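Local coordinates for protein catalase (Exiguobacterium oxidotolerans, PDB 2J2M) that probably catalyses the haem-dependent breakdown of hydrogen peroxide into water and oxygen, as a haem catalase assembled from four subunits, at residues 123-128 and 313-318; 180-185 and 437-442. One frame throughout, in Å; residues are numbered along the deposited sequence.

Contact 1: residues 123-128 and 313-318; sequences NWDFVG and VGFNPG. With HEM (protoporphyrin IX containing Fe), chain E.
Val-127 drives its CG2 methyl against CB of Phe-315, 3.3 Å away, and lays its CB near Pro-317 CD. A branched valine suits this place because its two methyls serve two partners: CG1, anti to the backbone N (chi1 -177°), reaches the haem at C3A, while CG2 meets the loop. The phenyl ring of Phe-315 turns its edge to haem propionate oxygen O1A, 3.5 Å from CD2, and Val-313 CG2 lies over one ring face, toward its rim. Strand 122-129 belongs to the antiparallel beta-barrel of the haem catalases, and the loop 313-318, between helix 307-311 and strand 324-326, packs against it; barrel strand and loop together form part of the haem pocket's wall. Asp-125 is the polar half of this close-packed part: OD1 accepts the backbone N-H of Asn-316 at 2.9 Å, 31° out of the carboxylate plane, while OD2 forms a salt bridge with Lys-116. The looser part begins at a water among buried residues, which accepts from Trp-124 NE1 and donates to Asp-125 O and Pro-317 O. Asparagine suits position 316: OD1 takes the Gly-318 N-H in an Asx turn, and ND2 bonds to Leu-336 O and Ser-340 OG of helix 330-346.

Contact 2: residues 180-185 and 437-442; sequences IFTDEG and MALLNN
Where the chain leaves helix 174-180, its backbone comes within 4.4 Å of helix 433-447, measured between the CA atoms of Thr-182 and Leu-439, and the carbonyl of Phe-181 faces the helix so closely that the CA-H of Leu-439 points almost straight at the oxygen (3.3 Å from CA to O). Asn-442 supplies the stronger grip. Its ND2 gives one N-H to Phe-181 O at 2.7 Å, approaching from above the carbonyl plane, and the other to Asp-183 OD1 at 3.2 Å, nearly in line with the C-O bond. Both acceptors lie in the amide plane, so the two bonds together should fix the rotation of the group; an asparagine fits because one short, flat amide can serve a backbone oxygen and a carboxylate at once. Asp-183 reaches it with CG beside its own backbone N (chi1 -69°), its carboxylate plane turned 48° from the amide. Ala-438, one turn earlier, has a side chain small enough to let that carboxylate lie over its CB, 3.7 Å from OD1. On the apolar flank Leu-439 sets CD1 against CB of Phe-181 at 3.6 Å, and the ring of Phe-181 runs on past Asn-442 CB. Thr-182 OG1 closes an ST turn by accepting the N-H of Glu-184, and also bonds to His-179 O. The Phe-181 ring continues along helix 433-447 to Leu-443 and Asp-446, Arg-108 packs on Phe-181 and Asn-442, and Leu-440 turns to helix 468-477.

Overall arrangement
Along the chain the segments alternate: 123-128, 180-185, 313-318, then 437-442, so the two contacts interlock in sequence. In space their centres lie 29 Å apart, with about 11 Å between their nearest atoms, so they are not in direct contact. Contact 1, its centre about 8 Å from the centre of the chain, joins a strand of the large antiparallel sheet to a loop beside the haem. Contact 2, its centre about 22 Å from the centre of the chain, shares neither strand nor helix with it; it holds a turn of the catalase region against a helix of the C-terminal catalase-related region. Contact 1 thus contributes part of the haem pocket's wall, whereas contact 2 joins the helical C-terminal part to the rest of the subunit.

Contact 1: residues 123-128 and 313-318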
loop_
_atom_site.group_PDB
_atom_site.type_symbol
_atom_site.label_atom_id
_atom_site.label_comp_id
_atom_site.label_asym_id
_atom_site.label_seq_id
_atom_site.Cartn_x
_atom_site.Cartn_y
_atom_site.Cartn_z
ATOM N N ASN A 123 12.569 6.319 23.112
ATOM C CA ASN A 123 12.335 7.618 22.465
ATOM C C ASN A 123 11.223 8.408 23.164
ATOM O O ASN A 123 10.165 7.842 23.517
ATOM C CB ASN A 123 12.024 7.473 20.961
ATOM C CG ASN A 123 13.230 6.967 20.141
ATOM O OD1 ASN A 123 14.328 6.738 20.686
ATOM N ND2 ASN A 123 13.016 6.767 18.829
ATOM N N TRP A 124 11.484 9.706 23.356
ATOM C CA TRP A 124 10.479 10.666 23.733
ATOM C C TRP A 124 10.298 11.670 22.618
ATOM O O TRP A 124 11.268 12.341 22.196
ATOM C CB TRP A 124 10.903 11.429 24.986
ATOM C CG TRP A 124 10.021 12.641 25.285
ATOM C CD1 TRP A 124 8.659 12.710 25.208
ATOM C CD2 TRP A 124 10.454 13.920 25.736
ATOM N NE1 TRP A 124 8.217 13.962 25.551
ATOM C CE2 TRP A 124 9.298 14.725 25.891
ATOM C CE3 TRP A 124 11.708 14.470 26.035
ATOM C CZ2 TRP A 124 9.359 16.047 26.310
ATOM C CZ3 TRP A 124 11.762 15.796 26.454
ATOM C CH2 TRP A 124 10.595 16.564 26.587
ATOM N N ASP A 125 9.072 11.831 22.145
ATOM C CA ASP A 125 8.847 12.868 21.150
ATOM C C ASP A 125 8.228 14.091 21.792
ATOM O O ASP A 125 7.179 13.968 22.428
ATOM C CB ASP A 125 7.941 12.364 20.024
ATOM C CG ASP A 125 8.578 11.261 19.201
ATOM O OD1 ASP A 125 7.810 10.430 18.681
ATOM O OD2 ASP A 125 9.827 11.225 19.058
ATOM N N PHE A 126 8.898 15.238 21.668
ATOM C CA PHE A 126 8.249 16.534 21.843
ATOM C C PHE A 126 7.633 16.968 20.503
ATOM O O PHE A 126 8.326 17.043 19.494
ATOM C CB PHE A 126 9.213 17.624 22.379
ATOM C CG PHE A 126 8.585 19.011 22.458
ATOM C CD1 PHE A 126 8.549 19.853 21.332
ATOM C CD2 PHE A 126 7.998 19.463 23.642
ATOM C CE1 PHE A 126 7.958 21.146 21.397
ATOM C CE2 PHE A 126 7.406 20.750 23.730
ATOM C CZ PHE A 126 7.375 21.591 22.604
ATOM N N VAL A 127 6.327 17.218 20.485
ATOM C CA VAL A 127 5.651 17.604 19.235
ATOM C C VAL A 127 4.747 18.791 19.561
ATOM O O VAL A 127 3.626 18.628 20.038
ATOM C CB VAL A 127 4.868 16.397 18.607
ATOM C CG1 VAL A 127 4.222 16.773 17.261
ATOM C CG2 VAL A 127 5.799 15.191 18.443
ATOM N N GLY A 128 5.285 19.993 19.384
ATOM C CA GLY A 128 4.562 21.215 19.689
ATOM C C GLY A 128 4.504 22.176 18.502
ATOM O O GLY A 128 4.898 21.823 17.398
ATOM N N VAL A 313 10.925 10.483 9.166
ATOM C CA VAL A 313 10.667 10.533 10.594
ATOM C C VAL A 313 9.171 10.616 10.910
ATOM O O VAL A 313 8.405 11.274 10.201
ATOM C CB VAL A 313 11.451 11.696 11.320
ATOM C CG1 VAL A 313 10.912 13.102 10.951
ATOM C CG2 VAL A 313 11.486 11.473 12.854
ATOM N N GLY A 314 8.771 9.940 11.975
ATOM C CA GLY A 314 7.474 10.161 12.576
ATOM C C GLY A 314 7.597 10.489 14.048
ATOM O O GLY A 314 8.392 9.872 14.758
ATOM N N PHE A 315 6.821 11.472 14.510
ATOM C CA PHE A 315 6.763 11.812 15.927
ATOM C C PHE A 315 5.341 11.652 16.472
ATOM O O PHE A 315 4.365 11.735 15.730
ATOM C CB PHE A 315 7.162 13.258 16.189
ATOM C CG PHE A 315 8.416 13.722 15.512
ATOM C CD1 PHE A 315 9.627 13.738 16.200
ATOM C CD2 PHE A 315 8.366 14.265 14.228
ATOM C CE1 PHE A 315 10.779 14.242 15.590
ATOM C CE2 PHE A 315 9.502 14.769 13.619
ATOM C CZ PHE A 315 10.718 14.753 14.296
ATOM N N ASN A 316 5.236 11.457 17.783
ATOM C CA ASN A 316 3.944 11.327 18.466
ATOM C C ASN A 316 4.101 11.871 19.880
ATOM O O ASN A 316 4.981 11.418 20.602
ATOM C CB ASN A 316 3.461 9.853 18.490
ATOM C CG ASN A 316 2.084 9.684 19.156
ATOM O OD1 ASN A 316 1.594 10.589 19.822
ATOM N ND2 ASN A 316 1.468 8.527 18.977
ATOM N N PRO A 317 3.285 12.878 20.259
ATOM C CA PRO A 317 3.381 13.478 21.622
ATOM C C PRO A 317 3.113 12.479 22.751
ATOM O O PRO A 317 3.482 12.718 23.889
ATOM C CB PRO A 317 2.295 14.569 21.629
ATOM C CG PRO A 317 1.420 14.289 20.424
ATOM C CD PRO A 317 2.272 13.552 19.419
ATOM N N GLY A 318 2.460 11.373 22.437
ATOM C CA GLY A 318 2.223 10.363 23.437
ATOM C C GLY A 318 3.250 9.264 23.344
ATOM O O GLY A 318 3.037 8.190 23.906
HETATM C CHA HEM E . 1.441 16.660 12.400
HETATM C CHB HEM E . 1.520 19.959 15.997
HETATM C CHC HEM E . -3.093 18.930 16.963
HETATM C CHD HEM E . -2.973 15.218 13.889
HETATM C C1A HEM E . 1.889 17.611 13.313
HETATM C C2A HEM E . 3.242 18.149 13.437
HETATM C C3A HEM E . 3.258 19.064 14.435
HETATM C C4A HEM E . 1.924 19.141 14.970
HETATM C CMA HEM E . 4.450 19.904 14.954
HETATM C CAA HEM E . 4.429 17.724 12.534
HETATM C CBA HEM E . 5.258 16.579 13.122
HETATM C CGA HEM E . 6.399 16.333 12.159
HETATM O O1A HEM E . 6.436 15.259 11.501
HETATM O O2A HEM E . 7.268 17.238 12.030
HETATM C C1B HEM E . 0.302 19.931 16.623
HETATM C C2B HEM E . -0.051 20.593 17.869
HETATM C C3B HEM E . -1.328 20.298 18.110
HETATM C C4B HEM E . -1.815 19.452 17.048
HETATM C CMB HEM E . 0.889 21.438 18.775
HETATM C CAB HEM E . -2.169 20.711 19.329
HETATM C CBB HEM E . -2.109 21.937 19.838
HETATM C C1C HEM E . -3.461 17.787 16.305
HETATM C C2C HEM E . -4.668 17.010 16.509
HETATM C C3C HEM E . -4.605 15.975 15.649
HETATM C C4C HEM E . -3.377 16.078 14.879
HETATM C CMC HEM E . -5.791 17.292 17.552
HETATM C CAC HEM E . -5.649 14.853 15.436
HETATM C CBC HEM E . -5.767 13.831 16.292
HETATM C C1D HEM E . -1.804 15.250 13.162
HETATM C C2D HEM E . -1.451 14.310 12.118
HETATM C C3D HEM E . -0.062 14.753 11.660
HETATM C C4D HEM E . 0.279 15.918 12.470
HETATM C CMD HEM E . -2.289 13.084 11.622
HETATM C CAD HEM E . 0.813 14.101 10.574
HETATM C CBD HEM E . 1.908 13.306 11.289
HETATM C CGD HEM E . 2.642 12.362 10.356
HETATM O O1D HEM E . 2.222 12.123 9.175
HETATM O O2D HEM E . 3.667 11.817 10.817
HETATM N NA HEM E . 1.125 18.245 14.277
HETATM N NB HEM E . -0.797 19.250 16.146
HETATM N NC HEM E . -2.704 17.187 15.314
HETATM N ND HEM E . -0.770 16.157 13.338
HETATM FE FE HEM E . -0.681 17.496 14.953
HETATM O O HOH W 1 5.416 14.656 24.461
HETATM O O HOH W 2 7.449 8.038 17.447
#

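Contact 2: residues 180-185 and 437-442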
loop_
_atom_site.group_PDB
_atom_site.type_symbol
_atom_site.label_atom_id
_atom_site.label_comp_id
_atom_site.label_asym_id
_atom_site.label_seq_id
_atom_site.Cartn_x
_atom_site.Cartn_y
_atom_site.Cartn_z
ATOM N N ILE A 180 -2.324 34.113 16.136
ATOM C CA ILE A 180 -1.990 33.727 14.786
ATOM C C ILE A 180 -2.028 34.941 13.853
ATOM O O ILE A 180 -1.285 35.013 12.862
ATOM C CB ILE A 180 -2.943 32.537 14.341
ATOM C CG1 ILE A 180 -2.149 31.363 13.759
ATOM C CG2 ILE A 180 -4.099 32.994 13.469
ATOM C CD1 ILE A 180 -2.015 31.352 12.279
ATOM N N PHE A 181 -2.890 35.908 14.181
ATOM C CA PHE A 181 -2.993 37.124 13.377
ATOM C C PHE A 181 -2.154 38.293 13.879
ATOM O O PHE A 181 -2.251 39.391 13.327
ATOM C CB PHE A 181 -4.452 37.516 13.148
ATOM C CG PHE A 181 -5.170 36.612 12.182
ATOM C CD1 PHE A 181 -6.047 35.638 12.648
ATOM C CD2 PHE A 181 -4.968 36.737 10.807
ATOM C CE1 PHE A 181 -6.714 34.802 11.767
ATOM C CE2 PHE A 181 -5.637 35.895 9.901
ATOM C CZ PHE A 181 -6.508 34.928 10.382
ATOM N N THR A 182 -1.321 38.073 14.900
ATOM C CA THR A 182 -0.179 38.958 15.124
ATOM C C THR A 182 0.846 38.641 14.020
ATOM O O THR A 182 0.610 37.764 13.173
ATOM C CB THR A 182 0.489 38.827 16.565
ATOM O OG1 THR A 182 1.125 37.548 16.744
ATOM C CG2 THR A 182 -0.519 39.087 17.688
ATOM N N ASP A 183 1.979 39.331 14.016
ATOM C CA ASP A 183 3.043 38.984 13.068
ATOM C C ASP A 183 3.742 37.661 13.459
ATOM O O ASP A 183 4.482 37.068 12.641
ATOM C CB ASP A 183 4.045 40.135 12.871
ATOM C CG ASP A 183 3.440 41.345 12.124
ATOM O OD1 ASP A 183 2.336 41.266 11.533
ATOM O OD2 ASP A 183 4.074 42.404 12.125
ATOM N N GLU A 184 3.473 37.168 14.674
ATOM C CA GLU A 184 3.989 35.845 15.082
ATOM C C GLU A 184 3.393 34.697 14.266
ATOM O O GLU A 184 3.869 33.549 14.332
ATOM C CB GLU A 184 3.843 35.570 16.580
ATOM C CG GLU A 184 4.826 34.482 17.015
ATOM C CD GLU A 184 4.749 34.107 18.490
ATOM O OE1 GLU A 184 3.808 34.568 19.167
ATOM O OE2 GLU A 184 5.630 33.333 18.948
ATOM N N GLY A 185 2.363 35.022 13.489
ATOM C CA GLY A 185 1.830 34.104 12.494
ATOM C C GLY A 185 2.773 33.820 11.330
ATOM O O GLY A 185 2.620 32.814 10.655
ATOM N N MET A 437 -1.709 46.701 16.810
ATOM C CA MET A 437 -1.936 47.313 15.504
ATOM C C MET A 437 -1.681 46.318 14.357
ATOM O O MET A 437 -2.434 46.297 13.381
ATOM C CB MET A 437 -1.128 48.613 15.346
ATOM C CG MET A 437 -1.454 49.429 14.071
ATOM S SD MET A 437 -3.238 49.734 13.761
ATOM C CE MET A 437 -3.424 51.422 14.379
ATOM N N ALA A 438 -0.643 45.490 14.494
ATOM C CA ALA A 438 -0.391 44.385 13.558
ATOM C C ALA A 438 -1.579 43.433 13.517
ATOM O O ALA A 438 -2.012 43.026 12.437
ATOM C CB ALA A 438 0.891 43.622 13.922
ATOM N N LEU A 439 -2.104 43.092 14.696
ATOM C CA LEU A 439 -3.238 42.169 14.805
ATOM C C LEU A 439 -4.470 42.710 14.089
ATOM O O LEU A 439 -5.145 41.972 13.372
ATOM C CB LEU A 439 -3.562 41.858 16.265
ATOM C CG LEU A 439 -4.838 41.045 16.537
ATOM C CD1 LEU A 439 -4.660 39.576 16.139
ATOM C CD2 LEU A 439 -5.298 41.154 17.985
ATOM N N LEU A 440 -4.754 43.998 14.293
ATOM C CA LEU A 440 -5.895 44.657 13.656
ATOM C C LEU A 440 -5.749 44.669 12.136
ATOM O O LEU A 440 -6.672 44.295 11.433
ATOM C CB LEU A 440 -6.117 46.080 14.225
ATOM C CG LEU A 440 -7.281 46.938 13.690
ATOM C CD1 LEU A 440 -8.659 46.256 13.858
ATOM C CD2 LEU A 440 -7.278 48.340 14.334
ATOM N N ASN A 441 -4.586 45.053 11.626
ATOM C CA ASN A 441 -4.386 45.083 10.175
ATOM C C ASN A 441 -4.458 43.694 9.516
ATOM O O ASN A 441 -5.013 43.561 8.427
ATOM C CB ASN A 441 -3.126 45.896 9.779
ATOM C CG ASN A 441 -3.307 47.424 10.023
ATOM O OD1 ASN A 441 -3.605 48.190 9.088
ATOM N ND2 ASN A 441 -3.186 47.856 11.287
ATOM N N ASN A 442 -3.943 42.662 10.189
ATOM C CA ASN A 442 -4.021 41.284 9.667
ATOM C C ASN A 442 -5.443 40.700 9.688
ATOM O O ASN A 442 -5.884 40.094 8.717
ATOM C CB ASN A 442 -3.052 40.350 10.419
ATOM C CG ASN A 442 -1.596 40.761 10.276
ATOM O OD1 ASN A 442 -1.185 41.294 9.250
ATOM N ND2 ASN A 442 -0.805 40.506 11.318
#